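Local coordinates for protein bvu-3222 (Bacteroides vulgatus ATCC 8482, PDB 3FYF) that is of unknown function but, as a probably periplasmic protein of the DUF4251 family, folds into an antiparallel beta-sheet joined to a long helical N-terminal region, at residues I136-V147 with L158-P166. Sequence-based numbering, arbitrary orientation.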
loop_
_atom_site.group_PDB
_atom_site.type_symbol
_atom_site.label_atom_id
_atom_site.label_comp_id
_atom_site.label_asym_id
_atom_site.label_seq_id
_atom_site.Cartn_x
_atom_site.Cartn_y
_atom_site.Cartn_z
ATOM N N ILE B 136 6.895 13.161 2.828
ATOM C CA ILE B 136 6.531 12.497 1.585
ATOM C C ILE B 136 7.761 11.821 0.988
ATOM O O ILE B 136 8.825 12.422 0.891
ATOM C CB ILE B 136 5.922 13.487 0.537
ATOM C CG1 ILE B 136 4.645 14.144 1.073
ATOM C CG2 ILE B 136 5.642 12.775 -0.801
ATOM C CD1 ILE B 136 4.116 15.318 0.224
ATOM N N VAL B 137 7.609 10.559 0.606
ATOM C CA VAL B 137 8.621 9.872 -0.177
ATOM C C VAL B 137 7.970 9.552 -1.515
ATOM O O VAL B 137 6.957 8.854 -1.548
ATOM C CB VAL B 137 9.091 8.569 0.508
ATOM C CG1 VAL B 137 10.142 7.879 -0.345
ATOM C CG2 VAL B 137 9.640 8.859 1.938
ATOM N N LEU B 138 8.538 10.078 -2.600
ATOM C CA LEU B 138 8.085 9.783 -3.965
ATOM C C LEU B 138 9.022 8.767 -4.622
ATOM O O LEU B 138 10.229 8.983 -4.684
ATOM C CB LEU B 138 8.021 11.074 -4.797
ATOM C CG LEU B 138 7.898 11.053 -6.329
ATOM C CD1 LEU B 138 6.533 10.558 -6.780
ATOM C CD2 LEU B 138 8.146 12.444 -6.881
ATOM N N THR B 139 8.458 7.662 -5.104
ATOM C CA THR B 139 9.232 6.621 -5.776
ATOM C C THR B 139 9.700 7.103 -7.158
ATOM O O THR B 139 8.890 7.538 -7.969
ATOM C CB THR B 139 8.407 5.314 -5.901
ATOM O OG1 THR B 139 7.894 4.937 -4.619
ATOM C CG2 THR B 139 9.253 4.179 -6.451
ATOM N N GLY B 140 11.007 7.023 -7.405
ATOM C CA GLY B 140 11.608 7.470 -8.662
ATOM C C GLY B 140 11.108 6.738 -9.893
ATOM O O GLY B 140 10.947 5.515 -9.876
ATOM N N GLY B 141 10.836 7.499 -10.954
ATOM C CA GLY B 141 10.276 6.954 -12.194
ATOM C C GLY B 141 8.790 6.644 -12.130
ATOM O O GLY B 141 8.264 6.005 -13.033
ATOM N N THR B 142 8.118 7.074 -11.058
ATOM C CA THR B 142 6.672 6.879 -10.867
ATOM C C THR B 142 6.068 8.139 -10.235
ATOM O O THR B 142 6.805 9.039 -9.833
ATOM C CB THR B 142 6.345 5.714 -9.884
ATOM O OG1 THR B 142 6.711 6.102 -8.560
ATOM C CG2 THR B 142 7.046 4.401 -10.241
ATOM N N ASN B 143 4.736 8.197 -10.133
ATOM C CA ASN B 143 4.078 9.172 -9.241
ATOM C C ASN B 143 3.505 8.536 -7.967
ATOM O O ASN B 143 2.634 9.095 -7.302
ATOM C CB ASN B 143 3.045 10.061 -9.970
ATOM C CG ASN B 143 1.726 9.341 -10.303
ATOM O OD1 ASN B 143 0.690 9.989 -10.441
ATOM N ND2 ASN B 143 1.767 8.024 -10.460
ATOM N N GLN B 144 4.026 7.362 -7.634
ATOM C CA GLN B 144 3.591 6.629 -6.459
ATOM C C GLN B 144 4.332 7.164 -5.242
ATOM O O GLN B 144 5.561 7.251 -5.228
ATOM C CB GLN B 144 3.823 5.135 -6.662
ATOM C CG GLN B 144 2.986 4.577 -7.800
ATOM C CD GLN B 144 3.420 3.201 -8.235
ATOM O OE1 GLN B 144 3.972 2.431 -7.446
ATOM N NE2 GLN B 144 3.163 2.877 -9.499
ATOM N N ALA B 145 3.577 7.570 -4.233
ATOM C CA ALA B 145 4.193 8.235 -3.097
ATOM C C ALA B 145 3.516 7.893 -1.788
ATOM O O ALA B 145 2.329 7.568 -1.760
ATOM C CB ALA B 145 4.228 9.750 -3.316
ATOM N N SER B 146 4.303 7.973 -0.716
ATOM C CA SER B 146 3.865 7.702 0.642
ATOM C C SER B 146 3.997 8.968 1.494
ATOM O O SER B 146 5.051 9.606 1.508
ATOM C CB SER B 146 4.747 6.616 1.244
ATOM O OG SER B 146 4.126 6.056 2.384
ATOM N N VAL B 147 2.939 9.315 2.216
ATOM C CA VAL B 147 2.917 10.528 3.045
ATOM C C VAL B 147 2.731 10.150 4.503
ATOM O O VAL B 147 1.689 9.620 4.857
ATOM C CB VAL B 147 1.740 11.458 2.669
ATOM C CG1 VAL B 147 1.804 12.742 3.461
ATOM C CG2 VAL B 147 1.760 11.781 1.216
ATOM N N LEU B 158 -0.104 8.413 11.126
ATOM C CA LEU B 158 -0.878 8.068 9.935
ATOM C C LEU B 158 -0.066 8.187 8.645
ATOM O O LEU B 158 0.570 9.202 8.391
ATOM C CB LEU B 158 -2.147 8.938 9.862
ATOM C CG LEU B 158 -3.225 8.593 8.827
ATOM C CD1 LEU B 158 -4.623 8.707 9.413
ATOM C CD2 LEU B 158 -3.093 9.452 7.588
ATOM N N THR B 159 -0.116 7.143 7.823
ATOM C CA THR B 159 0.549 7.154 6.529
ATOM C C THR B 159 -0.490 6.979 5.414
ATOM O O THR B 159 -1.337 6.105 5.508
ATOM C CB THR B 159 1.619 6.042 6.449
ATOM O OG1 THR B 159 2.572 6.213 7.509
ATOM C CG2 THR B 159 2.355 6.080 5.121
ATOM N N MET B 160 -0.426 7.825 4.385
ATOM C CA MET B 160 -1.260 7.695 3.184
ATOM C C MET B 160 -0.400 7.262 2.011
ATOM O O MET B 160 0.599 7.916 1.696
ATOM C CB MET B 160 -1.910 9.032 2.808
ATOM C CG MET B 160 -2.883 9.593 3.824
ATOM S SD MET B 160 -3.861 10.986 3.197
ATOM C CE MET B 160 -4.912 11.148 4.601
ATOM N N ASN B 161 -0.801 6.172 1.357
ATOM C CA ASN B 161 -0.108 5.676 0.173
ATOM C C ASN B 161 -0.978 5.882 -1.036
ATOM O O ASN B 161 -2.125 5.465 -1.045
ATOM C CB ASN B 161 0.223 4.188 0.321
ATOM C CG ASN B 161 1.139 3.920 1.499
ATOM O OD1 ASN B 161 2.243 4.459 1.568
ATOM N ND2 ASN B 161 0.685 3.093 2.433
ATOM N N GLY B 162 -0.433 6.520 -2.063
ATOM C CA GLY B 162 -1.226 6.816 -3.248
ATOM C C GLY B 162 -0.441 7.465 -4.358
ATOM O O GLY B 162 0.739 7.176 -4.545
ATOM N N TYR B 163 -1.112 8.354 -5.085
ATOM C CA TYR B 163 -0.581 8.951 -6.306
ATOM C C TYR B 163 -0.404 10.453 -6.135
ATOM O O TYR B 163 -1.328 11.148 -5.717
ATOM C CB TYR B 163 -1.505 8.635 -7.500
ATOM C CG TYR B 163 -1.645 7.146 -7.763
ATOM C CD1 TYR B 163 -0.728 6.473 -8.569
ATOM C CD2 TYR B 163 -2.674 6.405 -7.177
ATOM C CE1 TYR B 163 -0.836 5.094 -8.789
ATOM C CE2 TYR B 163 -2.788 5.030 -7.387
ATOM C CZ TYR B 163 -1.878 4.387 -8.199
ATOM O OH TYR B 163 -2.001 3.033 -8.416
ATOM N N LEU B 164 0.798 10.937 -6.442
ATOM C CA LEU B 164 1.131 12.356 -6.340
ATOM C C LEU B 164 0.929 13.064 -7.687
ATOM O O LEU B 164 1.662 12.807 -8.646
ATOM C CB LEU B 164 2.581 12.510 -5.869
ATOM C CG LEU B 164 3.056 13.866 -5.352
ATOM C CD1 LEU B 164 2.263 14.296 -4.124
ATOM C CD2 LEU B 164 4.526 13.775 -5.022
ATOM N N VAL B 165 -0.065 13.950 -7.750
ATOM C CA VAL B 165 -0.438 14.626 -9.008
ATOM C C VAL B 165 -0.345 16.148 -8.877
ATOM O O VAL B 165 -0.391 16.671 -7.753
ATOM C CB VAL B 165 -1.870 14.217 -9.516
ATOM C CG1 VAL B 165 -1.889 12.774 -10.000
ATOM C CG2 VAL B 165 -2.937 14.461 -8.457
ATOM N N PRO B 166 -0.178 16.868 -10.017
ATOM C CA PRO B 166 -0.293 18.324 -9.938
ATOM C C PRO B 166 -1.689 18.741 -9.523
ATOM O O PRO B 166 -2.667 18.101 -9.918
ATOM C CB PRO B 166 -0.008 18.783 -11.375
ATOM C CG PRO B 166 0.746 17.672 -11.989
ATOM C CD PRO B 166 0.162 16.433 -11.386
#
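S146 OG gives its hydrogen to N161 OD1 across 2.6 Å, meeting the oxygen 19° off the amide's carbonyl plane. The hydroxyl gets there because OG stands anti to the backbone N (chi1 -163°), where T159 CG2 also rests against it. The other end of the amide is used too: N161 ND2 is hydrogen-bonded to N54 OD1. A leucine at this position would probably leave the buried S146 hydroxyl and N54 without their mate. S146 and N161 form a non-hydrogen-bonded pair of the antiparallel hairpin made by strands 144-151 and 158-166, flanked by hydrogen-bonded pairs A145-G162 and V147-M160. Past its last bridge, the pairing runs one bond further, L164 N reaching N143 O at 2.7 Å. On the same face as S146 and N161 lie Q144 and Y163; N143 ND2 comes in at the edge of the Y163 ring, 3.5 Å from CD1, with amide and ring planes 47° apart. Q144 lies alongside that ring, CG 4.0 Å from CE1, and its OE1 accepts from F64 N of the second subunit, whose F64 ring stacks on Y163. Over the other side, L164 sets CB against A145 CB at 4.1 Å and CD2 against L138 CD1, both leucines also touching L43 of helix 27-44.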